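Local coordinates for thioesterase domain protein YiiD (PDB 1T82) that is of uncertain function but adopts a dimeric hotdog fold and may be a thioesterase or acyltransferase, at residues B[91-96]-B[148-153]; B[130-135]-B[144-149]; B[64-69]-B[95-100]; B[17-22]-B[34-39]; B[41-46]-B[108-113]. All blocks are in the same frame, centred on the assembly; numbering follows the deposited sequence.

Interaction 1: B[91-96]-B[148-153]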
# COMPACT_ATOMS: atom_id res chain seq x y z
N VAL B 91 -11.16 -2.21 9.69
CA VAL B 91 -10.84 -1.26 8.63
C VAL B 91 -9.65 -0.39 9.03
O VAL B 91 -9.60 0.14 10.14
CB VAL B 91 -12.05 -0.35 8.33
CG1 VAL B 91 -11.75 0.56 7.15
CG2 VAL B 91 -13.28 -1.20 8.05
N LEU B 92 -8.69 -0.24 8.12
CA LEU B 92 -7.53 0.61 8.41
C LEU B 92 -7.97 2.06 8.25
O LEU B 92 -8.47 2.46 7.20
CB LEU B 92 -6.38 0.29 7.45
CG LEU B 92 -5.10 1.12 7.58
CD1 LEU B 92 -4.45 0.93 8.95
CD2 LEU B 92 -4.15 0.71 6.47
N ALA B 93 -7.77 2.85 9.30
CA ALA B 93 -8.16 4.26 9.28
C ALA B 93 -7.03 5.16 8.80
O ALA B 93 -7.25 6.06 7.99
CB ALA B 93 -8.62 4.69 10.66
N ASP B 94 -5.84 4.95 9.33
CA ASP B 94 -4.70 5.76 8.93
C ASP B 94 -3.42 4.98 9.15
O ASP B 94 -3.33 4.12 10.02
CB ASP B 94 -4.65 7.06 9.72
CG ASP B 94 -4.61 6.84 11.22
OD1 ASP B 94 -5.62 6.37 11.78
OD2 ASP B 94 -3.56 7.13 11.83
N ALA B 95 -2.41 5.28 8.34
CA ALA B 95 -1.16 4.59 8.46
C ALA B 95 0.00 5.44 8.00
O ALA B 95 -0.15 6.35 7.18
CB ALA B 95 -1.20 3.30 7.65
N HIS B 96 1.17 5.14 8.55
CA HIS B 96 2.40 5.83 8.21
C HIS B 96 3.42 4.75 7.90
O HIS B 96 3.55 3.78 8.64
CB HIS B 96 2.87 6.68 9.39
CG HIS B 96 4.18 7.35 9.15
ND1 HIS B 96 4.44 8.10 8.02
CD2 HIS B 96 5.31 7.39 9.90
CE1 HIS B 96 5.68 8.57 8.08
NE2 HIS B 96 6.23 8.15 9.21
N LEU B 148 -3.49 2.47 12.38
CA LEU B 148 -4.58 2.54 13.34
C LEU B 148 -5.74 1.79 12.71
O LEU B 148 -6.27 2.22 11.68
CB LEU B 148 -4.99 4.00 13.60
CG LEU B 148 -6.22 4.18 14.50
CD1 LEU B 148 -5.96 3.56 15.86
CD2 LEU B 148 -6.54 5.66 14.63
N TYR B 149 -6.13 0.67 13.30
CA TYR B 149 -7.24 -0.11 12.77
C TYR B 149 -8.47 0.10 13.62
O TYR B 149 -8.38 0.28 14.83
CB TYR B 149 -6.90 -1.61 12.74
CG TYR B 149 -5.78 -1.98 11.80
CD1 TYR B 149 -4.45 -1.76 12.15
CD2 TYR B 149 -6.04 -2.50 10.53
CE1 TYR B 149 -3.41 -2.06 11.28
CE2 TYR B 149 -5.01 -2.81 9.65
CZ TYR B 149 -3.70 -2.58 10.02
OH TYR B 149 -2.67 -2.86 9.14
N VAL B 150 -9.64 0.10 12.99
CA VAL B 150 -10.89 0.28 13.70
C VAL B 150 -11.78 -0.91 13.39
O VAL B 150 -12.02 -1.23 12.23
CB VAL B 150 -11.60 1.58 13.27
CG1 VAL B 150 -12.94 1.71 13.99
CG2 VAL B 150 -10.71 2.77 13.56
N SER B 151 -12.26 -1.58 14.44
CA SER B 151 -13.13 -2.73 14.25
C SER B 151 -14.54 -2.39 14.71
O SER B 151 -14.74 -1.93 15.83
CB SER B 151 -12.61 -3.93 15.04
OG SER B 151 -13.44 -5.06 14.82
N VAL B 152 -15.51 -2.61 13.83
CA VAL B 152 -16.90 -2.34 14.15
C VAL B 152 -17.70 -3.63 14.26
O VAL B 152 -17.74 -4.43 13.32
CB VAL B 152 -17.56 -1.42 13.09
CG1 VAL B 152 -16.96 -0.03 13.16
CG2 VAL B 152 -17.36 -2.01 11.70
N PRO B 153 -18.35 -3.86 15.42
CA PRO B 153 -19.15 -5.06 15.65
C PRO B 153 -20.43 -5.07 14.81
O PRO B 153 -20.82 -6.16 14.34
CB PRO B 153 -19.43 -5.00 17.15
CG PRO B 153 -19.49 -3.53 17.41
CD PRO B 153 -18.33 -3.00 16.61
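Leu-92 and Tyr-149 meet as a non-hydrogen-bonded pair of antiparallel strands, both side chains on the face of the sheet that helix 62-84 covers. Followed outward, Leu-92 first sets CB 4.0 Å from Tyr-149 CE2. CG stands anti to the backbone N (chi1 178°), and from there CD1 is carried over the middle of the ring, 3.8 Å from its centroid and 12° off the normal, a CH-pi contact over the face. The same CD1 methyl also lies 3.5 Å from Leu-148 O, while CD2 leads the other way to Tyr-66 of helix 62-84. Tyr-149 is held at its far end by a hydrogen bond from OH to Thr-70 O, which ties the ring to helix 62-84. Backbone bonds flank the pair: Val-91 and Val-150 exchange two, and Ala-93 N gives one to Leu-148 O at 2.9 Å. Beyond it the register slips by one residue, and Leu-148 N bonds Asp-94 O instead. On the other face Asp-94 OD1 comes to 3.1 Å from Leu-148 CB, and the bulged Ala-93 turns CB toward Val-150 CG2, 4.1 Å away. Past the slip, Asp-94 to His-96 pair with a strand of the second subunit. This is a beta bulge in an antiparallel sheet wrapped round a central helix, the hotdog fold.

Interaction 2: B[130-135]-B[144-149]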
# COMPACT_ATOMS: atom_id res chain seq x y z
N LYS B 130 -4.07 0.12 17.62
CA LYS B 130 -2.88 0.71 17.02
C LYS B 130 -1.82 -0.38 16.96
O LYS B 130 -1.42 -0.92 17.99
CB LYS B 130 -2.37 1.88 17.87
CG LYS B 130 -1.78 3.01 17.04
CD LYS B 130 -0.73 3.82 17.80
CE LYS B 130 -1.29 4.45 19.06
NZ LYS B 130 -0.25 5.26 19.77
N LEU B 131 -1.37 -0.71 15.75
CA LEU B 131 -0.36 -1.74 15.58
C LEU B 131 0.89 -1.25 14.88
O LEU B 131 0.85 -0.33 14.05
CB LEU B 131 -0.93 -2.93 14.79
CG LEU B 131 -2.08 -3.72 15.40
CD1 LEU B 131 -2.49 -4.84 14.45
CD2 LEU B 131 -1.65 -4.29 16.74
N GLU B 132 2.00 -1.88 15.21
CA GLU B 132 3.28 -1.56 14.59
C GLU B 132 3.72 -2.79 13.83
O GLU B 132 3.79 -3.88 14.39
CB GLU B 132 4.31 -1.22 15.66
CG GLU B 132 5.66 -0.84 15.11
CD GLU B 132 6.62 -0.43 16.20
OE1 GLU B 132 7.07 -1.32 16.95
OE2 GLU B 132 6.90 0.78 16.31
N VAL B 133 4.02 -2.62 12.55
CA VAL B 133 4.47 -3.74 11.73
C VAL B 133 5.87 -3.43 11.23
O VAL B 133 6.16 -2.30 10.85
CB VAL B 133 3.54 -3.96 10.51
CG1 VAL B 133 4.01 -5.16 9.72
CG2 VAL B 133 2.10 -4.14 10.97
N GLN B 134 6.75 -4.43 11.27
CA GLN B 134 8.12 -4.23 10.80
C GLN B 134 8.44 -5.24 9.71
O GLN B 134 8.00 -6.38 9.77
CB GLN B 134 9.12 -4.40 11.94
CG GLN B 134 8.99 -3.35 13.03
CD GLN B 134 10.15 -3.41 14.00
OE1 GLN B 134 10.41 -4.44 14.62
NE2 GLN B 134 10.85 -2.29 14.15
N LEU B 135 9.21 -4.81 8.71
CA LEU B 135 9.58 -5.70 7.62
C LEU B 135 11.09 -5.88 7.60
O LEU B 135 11.84 -4.91 7.55
CB LEU B 135 9.08 -5.14 6.28
CG LEU B 135 9.31 -5.98 5.03
CD1 LEU B 135 8.21 -5.70 4.01
CD2 LEU B 135 10.68 -5.68 4.44
N GLN B 144 9.22 0.30 8.09
CA GLN B 144 8.49 0.49 9.34
C GLN B 144 7.07 0.97 9.04
O GLN B 144 6.86 1.88 8.24
CB GLN B 144 9.21 1.52 10.21
CG GLN B 144 8.70 1.61 11.63
CD GLN B 144 8.95 0.33 12.42
OE1 GLN B 144 10.09 -0.07 12.64
NE2 GLN B 144 7.87 -0.32 12.84
N PHE B 145 6.10 0.38 9.73
CA PHE B 145 4.69 0.70 9.53
C PHE B 145 3.93 0.90 10.83
O PHE B 145 4.11 0.16 11.80
CB PHE B 145 4.07 -0.45 8.72
CG PHE B 145 2.58 -0.36 8.52
CD1 PHE B 145 1.69 -0.81 9.49
CD2 PHE B 145 2.06 0.10 7.30
CE1 PHE B 145 0.31 -0.82 9.26
CE2 PHE B 145 0.69 0.09 7.07
CZ PHE B 145 -0.19 -0.37 8.05
N ASP B 146 3.10 1.94 10.86
CA ASP B 146 2.28 2.24 12.02
C ASP B 146 0.87 2.41 11.49
O ASP B 146 0.62 3.26 10.64
CB ASP B 146 2.78 3.51 12.70
CG ASP B 146 4.04 3.27 13.51
OD1 ASP B 146 3.96 2.53 14.52
OD2 ASP B 146 5.11 3.79 13.14
N GLY B 147 -0.04 1.58 11.98
CA GLY B 147 -1.41 1.68 11.51
C GLY B 147 -2.45 1.69 12.60
O GLY B 147 -2.30 1.03 13.63
N LEU B 148 -3.49 2.47 12.38
CA LEU B 148 -4.58 2.54 13.34
C LEU B 148 -5.74 1.79 12.71
O LEU B 148 -6.27 2.22 11.68
CB LEU B 148 -4.99 4.00 13.60
CG LEU B 148 -6.22 4.18 14.50
CD1 LEU B 148 -5.96 3.56 15.86
CD2 LEU B 148 -6.54 5.66 14.63
N TYR B 149 -6.13 0.67 13.30
CA TYR B 149 -7.24 -0.11 12.77
C TYR B 149 -8.47 0.10 13.62
O TYR B 149 -8.38 0.28 14.83
CB TYR B 149 -6.90 -1.61 12.74
CG TYR B 149 -5.78 -1.98 11.80
CD1 TYR B 149 -4.45 -1.76 12.15
CD2 TYR B 149 -6.04 -2.50 10.53
CE1 TYR B 149 -3.41 -2.06 11.28
CE2 TYR B 149 -5.01 -2.81 9.65
CZ TYR B 149 -3.70 -2.58 10.02
OH TYR B 149 -2.67 -2.86 9.14
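Gln-134 and Gln-144 lie side by side and point the same way, their amide planes 40° apart. Gln-134 NE2 donates to Gln-144 OE1 at 2.8 Å, almost straight at 177°, in the carbonyl plane and on a lone pair. Gln-144 reaches this position by a bend at chi2 (65°), which turns its amide across the strand and also lays NE2 3.2 Å from Glu-132 CG. Glu-132 in turn runs alongside Asp-146, with OE2 3.9 Å from Asp-146 OD1. On the other face of the sheet the side chains meet through carbon alone. Val-133 lies beside Phe-145 and sets CG2 3.7 Å from ring atom CD1, while Leu-131 CD1 approaches Tyr-149 CD1 at 4.3 Å; the Tyr-149 hydroxyl bonds Thr-70 O. Gly-147 sits opposite Leu-131, and a CB there would run into the Phe-145 ring at CE1. Two pairs, Leu-131 with Gly-147 and Val-133 with Phe-145, exchange backbone hydrogen bonds and hold the hairpin of strands 127-137 and 140-152 in regular antiparallel register. The chemistry thus divides by face: aliphatic and aromatic groups lie toward helix 62-84, amides and carboxylates, with Lys-130 and Leu-148, on the other side, where the two neighbouring acids probably raise each other's proton affinity somewhat.

Interaction 3: B[64-69]-B[95-100]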
# COMPACT_ATOMS: atom_id res chain seq x y z
N SER B 64 3.76 -3.03 -2.84
CA SER B 64 3.66 -4.39 -2.32
C SER B 64 4.13 -4.41 -0.88
O SER B 64 3.53 -5.07 -0.04
CB SER B 64 4.49 -5.35 -3.17
OG SER B 64 3.96 -5.47 -4.48
N ILE B 65 5.20 -3.68 -0.59
CA ILE B 65 5.72 -3.60 0.77
C ILE B 65 4.60 -3.11 1.69
O ILE B 65 4.30 -3.74 2.70
CB ILE B 65 6.93 -2.62 0.85
CG1 ILE B 65 8.13 -3.22 0.10
CG2 ILE B 65 7.30 -2.35 2.30
CD1 ILE B 65 9.34 -2.32 0.06
N TYR B 66 3.96 -2.01 1.31
CA TYR B 66 2.87 -1.46 2.11
C TYR B 66 1.72 -2.44 2.25
O TYR B 66 1.19 -2.66 3.34
CB TYR B 66 2.32 -0.18 1.47
CG TYR B 66 1.12 0.39 2.20
CD1 TYR B 66 1.28 1.30 3.25
CD2 TYR B 66 -0.18 -0.01 1.86
CE1 TYR B 66 0.17 1.82 3.92
CE2 TYR B 66 -1.29 0.50 2.53
CZ TYR B 66 -1.10 1.41 3.55
OH TYR B 66 -2.20 1.94 4.20
N THR B 67 1.32 -3.04 1.13
CA THR B 67 0.20 -3.97 1.16
C THR B 67 0.43 -5.16 2.07
O THR B 67 -0.45 -5.52 2.85
CB THR B 67 -0.15 -4.46 -0.25
OG1 THR B 67 -0.56 -3.34 -1.05
CG2 THR B 67 -1.28 -5.48 -0.18
N ILE B 68 1.61 -5.77 2.00
CA ILE B 68 1.85 -6.92 2.87
C ILE B 68 1.85 -6.49 4.34
O ILE B 68 1.37 -7.22 5.20
CB ILE B 68 3.18 -7.66 2.51
CG1 ILE B 68 3.38 -8.86 3.43
CG2 ILE B 68 4.36 -6.72 2.62
CD1 ILE B 68 4.48 -9.80 2.96
N MSE B 69 2.37 -5.30 4.62
CA MSE B 69 2.40 -4.83 6.00
C MSE B 69 0.99 -4.53 6.50
O MSE B 69 0.65 -4.88 7.62
CB MSE B 69 3.30 -3.60 6.13
CG MSE B 69 4.75 -3.93 5.81
SE MSE B 69 5.99 -2.46 5.88
CE MSE B 69 6.65 -2.69 7.68
N ALA B 95 -2.41 5.28 8.34
CA ALA B 95 -1.16 4.59 8.46
C ALA B 95 0.00 5.44 8.00
O ALA B 95 -0.15 6.35 7.18
CB ALA B 95 -1.20 3.30 7.65
N HIS B 96 1.17 5.14 8.55
CA HIS B 96 2.40 5.83 8.21
C HIS B 96 3.42 4.75 7.90
O HIS B 96 3.55 3.78 8.64
CB HIS B 96 2.87 6.68 9.39
CG HIS B 96 4.18 7.35 9.15
ND1 HIS B 96 4.44 8.10 8.02
CD2 HIS B 96 5.31 7.39 9.90
CE1 HIS B 96 5.68 8.57 8.08
NE2 HIS B 96 6.23 8.15 9.21
N ILE B 97 4.15 4.92 6.80
CA ILE B 97 5.16 3.93 6.43
C ILE B 97 6.46 4.62 6.05
O ILE B 97 6.46 5.66 5.40
CB ILE B 97 4.67 3.03 5.26
CG1 ILE B 97 5.73 1.97 4.93
CG2 ILE B 97 4.38 3.89 4.03
CD1 ILE B 97 5.24 0.86 4.00
N ARG B 98 7.58 4.04 6.49
CA ARG B 98 8.89 4.58 6.17
C ARG B 98 9.68 3.47 5.50
O ARG B 98 9.72 2.34 6.00
CB ARG B 98 9.63 5.04 7.43
CG ARG B 98 8.85 6.04 8.28
CD ARG B 98 9.70 6.59 9.42
NE ARG B 98 10.72 7.52 8.93
CZ ARG B 98 10.46 8.76 8.53
NH1 ARG B 98 11.45 9.53 8.09
NH2 ARG B 98 9.23 9.24 8.58
N TYR B 99 10.29 3.78 4.36
CA TYR B 99 11.09 2.80 3.64
C TYR B 99 12.55 3.09 3.96
O TYR B 99 13.09 4.14 3.61
CB TYR B 99 10.83 2.92 2.14
CG TYR B 99 9.39 2.68 1.74
CD1 TYR B 99 8.46 3.72 1.74
CD2 TYR B 99 8.97 1.42 1.34
CE1 TYR B 99 7.14 3.50 1.34
CE2 TYR B 99 7.65 1.19 0.95
CZ TYR B 99 6.75 2.23 0.95
OH TYR B 99 5.46 2.00 0.55
N LEU B 100 13.20 2.14 4.64
CA LEU B 100 14.59 2.29 5.06
C LEU B 100 15.63 1.75 4.09
O LEU B 100 16.66 2.38 3.87
CB LEU B 100 14.79 1.61 6.41
CG LEU B 100 13.84 2.03 7.54
CD1 LEU B 100 14.16 1.22 8.79
CD2 LEU B 100 13.98 3.51 7.81
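With CG1 of Ile-97 anti to the backbone N (chi1 -178°) and CD1 extended beyond it, the chain reaches straight from the strand to the helix. There CD1 lies 3.8 Å from Tyr-66 CA and 3.9 Å from SE of Met-69, which is a selenomethionine. Tyr-66, its CG also anti to N (chi1 176°), runs its ring along the strand, presenting an edge to Ile-97 CD1 and to Ala-95 CB, which is 3.8 Å from Tyr-66 OH. Ile-65 crosses Ile-97 at about a right angle and sets CG2 3.8 Å from Tyr-99 CE2, while its CD1 meets the edge of that ring, in plane. With an alanine in place of Ile-65, the CG2 and CD1 contacts go, and the Tyr-99 ring would probably lose support on that side. The Tyr-66 hydroxyl bonds that of Tyr-99 of the second subunit, and the two Tyr-66 rings stack across the dimer. Helix 62-84 thus crosses strand 89-99 beside the interface, with Phe-145 of strand 140-152 and Leu-135 of strand 127-137 packed next to it.

Interaction 4: B[17-22]-B[34-39]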
# COMPACT_ATOMS: atom_id res chain seq x y z
N ARG B 17 -6.95 -20.48 7.74
CA ARG B 17 -8.20 -19.75 7.61
C ARG B 17 -7.91 -18.31 7.20
O ARG B 17 -8.60 -17.74 6.36
CB ARG B 17 -8.95 -19.75 8.94
CG ARG B 17 -10.31 -19.07 8.90
CD ARG B 17 -11.43 -20.08 8.76
NE ARG B 17 -11.51 -20.96 9.92
CZ ARG B 17 -11.80 -20.55 11.16
NH1 ARG B 17 -11.85 -21.43 12.15
NH2 ARG B 17 -12.04 -19.27 11.39
N LEU B 18 -6.89 -17.73 7.82
CA LEU B 18 -6.50 -16.36 7.51
C LEU B 18 -6.05 -16.25 6.06
O LEU B 18 -6.49 -15.36 5.32
CB LEU B 18 -5.38 -15.90 8.45
CG LEU B 18 -4.80 -14.51 8.21
CD1 LEU B 18 -5.90 -13.47 8.28
CD2 LEU B 18 -3.71 -14.21 9.24
N ARG B 19 -5.19 -17.17 5.64
CA ARG B 19 -4.67 -17.18 4.27
C ARG B 19 -5.81 -17.32 3.26
O ARG B 19 -5.86 -16.62 2.25
CB ARG B 19 -3.66 -18.32 4.13
CG ARG B 19 -2.74 -18.25 2.92
CD ARG B 19 -3.36 -18.89 1.71
NE ARG B 19 -3.90 -20.22 1.99
CZ ARG B 19 -3.21 -21.23 2.52
NH1 ARG B 19 -3.81 -22.39 2.73
NH2 ARG B 19 -1.93 -21.08 2.83
N GLN B 20 -6.73 -18.24 3.54
CA GLN B 20 -7.88 -18.49 2.67
C GLN B 20 -8.79 -17.27 2.59
O GLN B 20 -9.34 -16.96 1.54
CB GLN B 20 -8.66 -19.70 3.18
CG GLN B 20 -9.90 -20.05 2.38
CD GLN B 20 -9.61 -20.18 0.90
OE1 GLN B 20 -8.71 -20.91 0.49
NE2 GLN B 20 -10.39 -19.48 0.08
N THR B 21 -8.94 -16.59 3.72
CA THR B 21 -9.78 -15.40 3.78
C THR B 21 -9.19 -14.33 2.87
O THR B 21 -9.91 -13.66 2.14
CB THR B 21 -9.86 -14.84 5.22
OG1 THR B 21 -10.47 -15.82 6.07
CG2 THR B 21 -10.68 -13.56 5.26
N TRP B 22 -7.87 -14.17 2.93
CA TRP B 22 -7.21 -13.18 2.09
C TRP B 22 -7.37 -13.46 0.60
O TRP B 22 -7.88 -12.63 -0.15
CB TRP B 22 -5.71 -13.09 2.39
CG TRP B 22 -5.34 -12.42 3.67
CD1 TRP B 22 -6.09 -11.52 4.37
CD2 TRP B 22 -4.10 -12.54 4.36
NE1 TRP B 22 -5.38 -11.06 5.46
CE2 TRP B 22 -4.15 -11.67 5.48
CE3 TRP B 22 -2.94 -13.30 4.15
CZ2 TRP B 22 -3.09 -11.54 6.37
CZ3 TRP B 22 -1.88 -13.16 5.04
CH2 TRP B 22 -1.96 -12.29 6.14
N ILE B 34 0.76 -13.47 -0.89
CA ILE B 34 1.00 -13.19 0.52
C ILE B 34 0.45 -14.33 1.36
O ILE B 34 -0.68 -14.79 1.14
CB ILE B 34 0.32 -11.87 0.93
CG1 ILE B 34 0.86 -10.73 0.06
CG2 ILE B 34 0.57 -11.59 2.41
CD1 ILE B 34 0.17 -9.40 0.27
N ALA B 35 1.24 -14.80 2.31
CA ALA B 35 0.80 -15.89 3.16
C ALA B 35 1.44 -15.84 4.54
O ALA B 35 2.57 -15.39 4.69
CB ALA B 35 1.11 -17.23 2.50
N PRO B 36 0.70 -16.29 5.56
CA PRO B 36 1.21 -16.29 6.94
C PRO B 36 2.33 -17.31 7.09
O PRO B 36 2.34 -18.34 6.42
CB PRO B 36 -0.02 -16.67 7.77
CG PRO B 36 -1.16 -16.21 6.92
CD PRO B 36 -0.73 -16.62 5.54
N LEU B 37 3.27 -17.02 7.98
CA LEU B 37 4.38 -17.93 8.25
C LEU B 37 4.20 -18.61 9.60
O LEU B 37 4.40 -19.82 9.73
CB LEU B 37 5.71 -17.17 8.26
CG LEU B 37 6.30 -16.70 6.92
CD1 LEU B 37 7.54 -15.85 7.16
CD2 LEU B 37 6.65 -17.92 6.08
N SER B 38 3.82 -17.83 10.61
CA SER B 38 3.64 -18.38 11.94
C SER B 38 2.96 -17.41 12.89
O SER B 38 2.92 -16.21 12.65
CB SER B 38 5.01 -18.75 12.52
OG SER B 38 5.86 -17.61 12.55
N PHE B 39 2.42 -17.95 13.98
CA PHE B 39 1.74 -17.14 14.98
C PHE B 39 1.94 -17.79 16.34
O PHE B 39 1.24 -18.74 16.69
CB PHE B 39 0.25 -17.01 14.67
CG PHE B 39 -0.53 -16.23 15.69
CD1 PHE B 39 -0.09 -14.98 16.12
CD2 PHE B 39 -1.71 -16.74 16.23
CE1 PHE B 39 -0.81 -14.25 17.06
CE2 PHE B 39 -2.44 -16.02 17.17
CZ PHE B 39 -1.99 -14.77 17.59
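Pro-36 fits against three side chains of the helix, and here the packing is close. Its CG touches Trp-22 CZ3 at 3.7 Å and Leu-18 CD2 at 4.0 Å, while its CD lies 3.7 Å from Arg-19 CB. Trp-22 and Pro-36 slide past each other in opposite directions; CG of the tryptophan, anti to the carbonyl carbon (chi1 -74°), sends the six-membered ring toward strand 35-40 and the residue before it, Ile-34, whose CG2 lies 3.9 Å from Trp-22 CZ3. Leu-18 CD1 lies over one face of the indole. Segment 17-22 of the N-terminal helix 12-25 runs nearly antiparallel to strand segment 35-39, part of an outermost strand of the hotdog sheet within this chain. A serine in place of Trp-22 would remove the indole, and would probably leave a gap beside Pro-36 and Ile-34 and take away the cover over Leu-18. The looser side is that of Arg-19 and Ala-35, both partly exposed: Arg-19 touches Ala-35 CB through CG alone, at 4.0 Å, and then bends at chi2 and chi3 so that its guanidinium turns away from the strand.

Interaction 5: B[41-46]-B[108-113]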
# COMPACT_ATOMS: atom_id res chain seq x y z
N ASP B 41 3.43 -16.91 20.65
CA ASP B 41 3.86 -15.95 21.65
C ASP B 41 3.42 -14.53 21.35
O ASP B 41 4.14 -13.58 21.66
CB ASP B 41 5.38 -15.99 21.80
CG ASP B 41 5.85 -17.06 22.76
OD1 ASP B 41 5.51 -18.25 22.54
OD2 ASP B 41 6.54 -16.72 23.74
N GLY B 42 2.26 -14.38 20.73
CA GLY B 42 1.74 -13.07 20.42
C GLY B 42 2.35 -12.37 19.22
O GLY B 42 2.10 -11.19 19.00
N GLU B 43 3.15 -13.09 18.44
CA GLU B 43 3.77 -12.49 17.26
C GLU B 43 3.34 -13.17 15.97
O GLU B 43 3.43 -14.39 15.84
CB GLU B 43 5.30 -12.56 17.36
CG GLU B 43 6.01 -11.88 16.19
CD GLU B 43 7.52 -11.91 16.34
OE1 GLU B 43 8.10 -13.01 16.36
OE2 GLU B 43 8.13 -10.82 16.42
N LEU B 44 2.85 -12.38 15.03
CA LEU B 44 2.43 -12.90 13.73
C LEU B 44 3.51 -12.57 12.71
O LEU B 44 3.97 -11.43 12.63
CB LEU B 44 1.10 -12.27 13.29
CG LEU B 44 0.67 -12.55 11.85
CD1 LEU B 44 0.40 -14.05 11.68
CD2 LEU B 44 -0.58 -11.75 11.50
N SER B 45 3.93 -13.57 11.95
CA SER B 45 4.94 -13.39 10.91
C SER B 45 4.31 -13.72 9.56
O SER B 45 3.64 -14.75 9.42
CB SER B 45 6.14 -14.32 11.17
OG SER B 45 6.88 -13.90 12.31
N VAL B 46 4.52 -12.85 8.58
CA VAL B 46 3.95 -13.01 7.24
C VAL B 46 5.02 -12.77 6.17
O VAL B 46 6.01 -12.09 6.42
CB VAL B 46 2.79 -11.99 7.04
CG1 VAL B 46 2.24 -12.06 5.62
CG2 VAL B 46 1.68 -12.26 8.05
N GLU B 108 10.41 -10.91 5.96
CA GLU B 108 9.70 -11.39 7.13
C GLU B 108 9.00 -10.16 7.68
O GLU B 108 9.64 -9.20 8.10
CB GLU B 108 10.67 -11.97 8.17
CG GLU B 108 11.21 -13.33 7.78
CD GLU B 108 12.08 -13.92 8.86
OE1 GLU B 108 13.18 -13.38 9.10
OE2 GLU B 108 11.66 -14.93 9.47
N VAL B 109 7.67 -10.19 7.64
CA VAL B 109 6.86 -9.08 8.12
C VAL B 109 6.28 -9.52 9.45
O VAL B 109 5.54 -10.51 9.53
CB VAL B 109 5.73 -8.75 7.14
CG1 VAL B 109 5.05 -7.46 7.57
CG2 VAL B 109 6.29 -8.62 5.74
N LYS B 110 6.62 -8.78 10.50
CA LYS B 110 6.20 -9.12 11.84
C LYS B 110 5.40 -8.06 12.59
O LYS B 110 5.62 -6.86 12.43
CB LYS B 110 7.43 -9.47 12.68
CG LYS B 110 8.34 -10.51 12.04
CD LYS B 110 9.60 -10.73 12.88
CE LYS B 110 10.52 -11.76 12.24
NZ LYS B 110 11.74 -12.00 13.07
N VAL B 111 4.47 -8.54 13.41
CA VAL B 111 3.66 -7.67 14.25
C VAL B 111 3.44 -8.39 15.58
O VAL B 111 3.18 -9.60 15.61
CB VAL B 111 2.29 -7.32 13.60
CG1 VAL B 111 1.46 -8.57 13.37
CG2 VAL B 111 1.54 -6.32 14.47
N ARG B 112 3.58 -7.64 16.68
CA ARG B 112 3.40 -8.19 18.02
C ARG B 112 2.17 -7.55 18.64
O ARG B 112 2.00 -6.33 18.59
CB ARG B 112 4.63 -7.91 18.89
CG ARG B 112 4.52 -8.47 20.31
CD ARG B 112 5.85 -8.40 21.06
NE ARG B 112 6.87 -9.26 20.49
CZ ARG B 112 6.84 -10.59 20.51
NH1 ARG B 112 5.83 -11.23 21.09
NH2 ARG B 112 7.82 -11.29 19.96
N TRP B 113 1.31 -8.37 19.23
CA TRP B 113 0.09 -7.89 19.85
C TRP B 113 0.38 -7.06 21.11
O TRP B 113 1.08 -7.52 22.01
CB TRP B 113 -0.80 -9.09 20.21
CG TRP B 113 -2.16 -8.71 20.71
CD1 TRP B 113 -2.69 -9.01 21.94
CD2 TRP B 113 -3.16 -7.98 20.01
NE1 TRP B 113 -3.96 -8.52 22.04
CE2 TRP B 113 -4.28 -7.88 20.87
CE3 TRP B 113 -3.23 -7.40 18.73
CZ2 TRP B 113 -5.46 -7.22 20.49
CZ3 TRP B 113 -4.40 -6.75 18.36
CH2 TRP B 113 -5.50 -6.66 19.23
O HOH W 1 9.44 -14.42 10.93
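Strands 43-47 and 108-112 are antiparallel neighbours in the hotdog sheet, and Glu-43 faces Arg-112 across them as a non-hydrogen-bonded pair. The guanidinium of Arg-112, brought back over the neighbouring strand by a bend at chi3 (-66°), covers Glu-43 CB with one face. Glu-43 OE2 lies 3.6 Å from Arg-112 NH2 but well out of the guanidinium plane, so this salt bridge rests on charge and not on a directed N-H. At the edge of the group, in plane, NH1 gives a weak hydrogen bond to Asp-41 O at 3.0 Å. On the same face, water 1 joins the strands, donating to Glu-108 OE2 at 2.7 Å and bonding Ser-45 OG at 3.0 Å. The other face is apolar: Leu-44 CB meets Val-111 CG1 at 3.7 Å, and Val-46 sits across from Val-109, both in touch with helix 62-84. The backbone pairs Leu-44 with Val-111 and Val-46 with Val-109 by two bonds each, and Trp-113 N reaches Gly-42 O at 2.9 Å, extending the pairing past the strand end. These backbone bonds fix the register, while the out-of-plane salt bridge to Glu-43 and the weak NH1 bond probably leave the Arg-112 guanidinium only loosely directed.

Overall arrangement
Along the chain, interaction 4 closes first; the segments of interaction 3 then fall between those of interaction 5, and interactions 1 and 2 end on strand 140-152. Across the sheet the order is 35-40, 43-47, 108-112, 127-137, 140-152, 89-99, so interactions 4, 5, 2 and 1 follow one another from one outermost strand of this chain to the other, interaction 4 lying where helix 12-25 packs on strand 35-40. Centres of interactions 4 and 5 lie about 12 Å apart, those of 2 and 5, like 1 and 2, about 11 Å. Interaction 3, about 9 Å from interaction 2, brings helix 62-84 onto this sheet. Interactions 1 and 3 share strand 89-99, where the sheet continues into the second subunit.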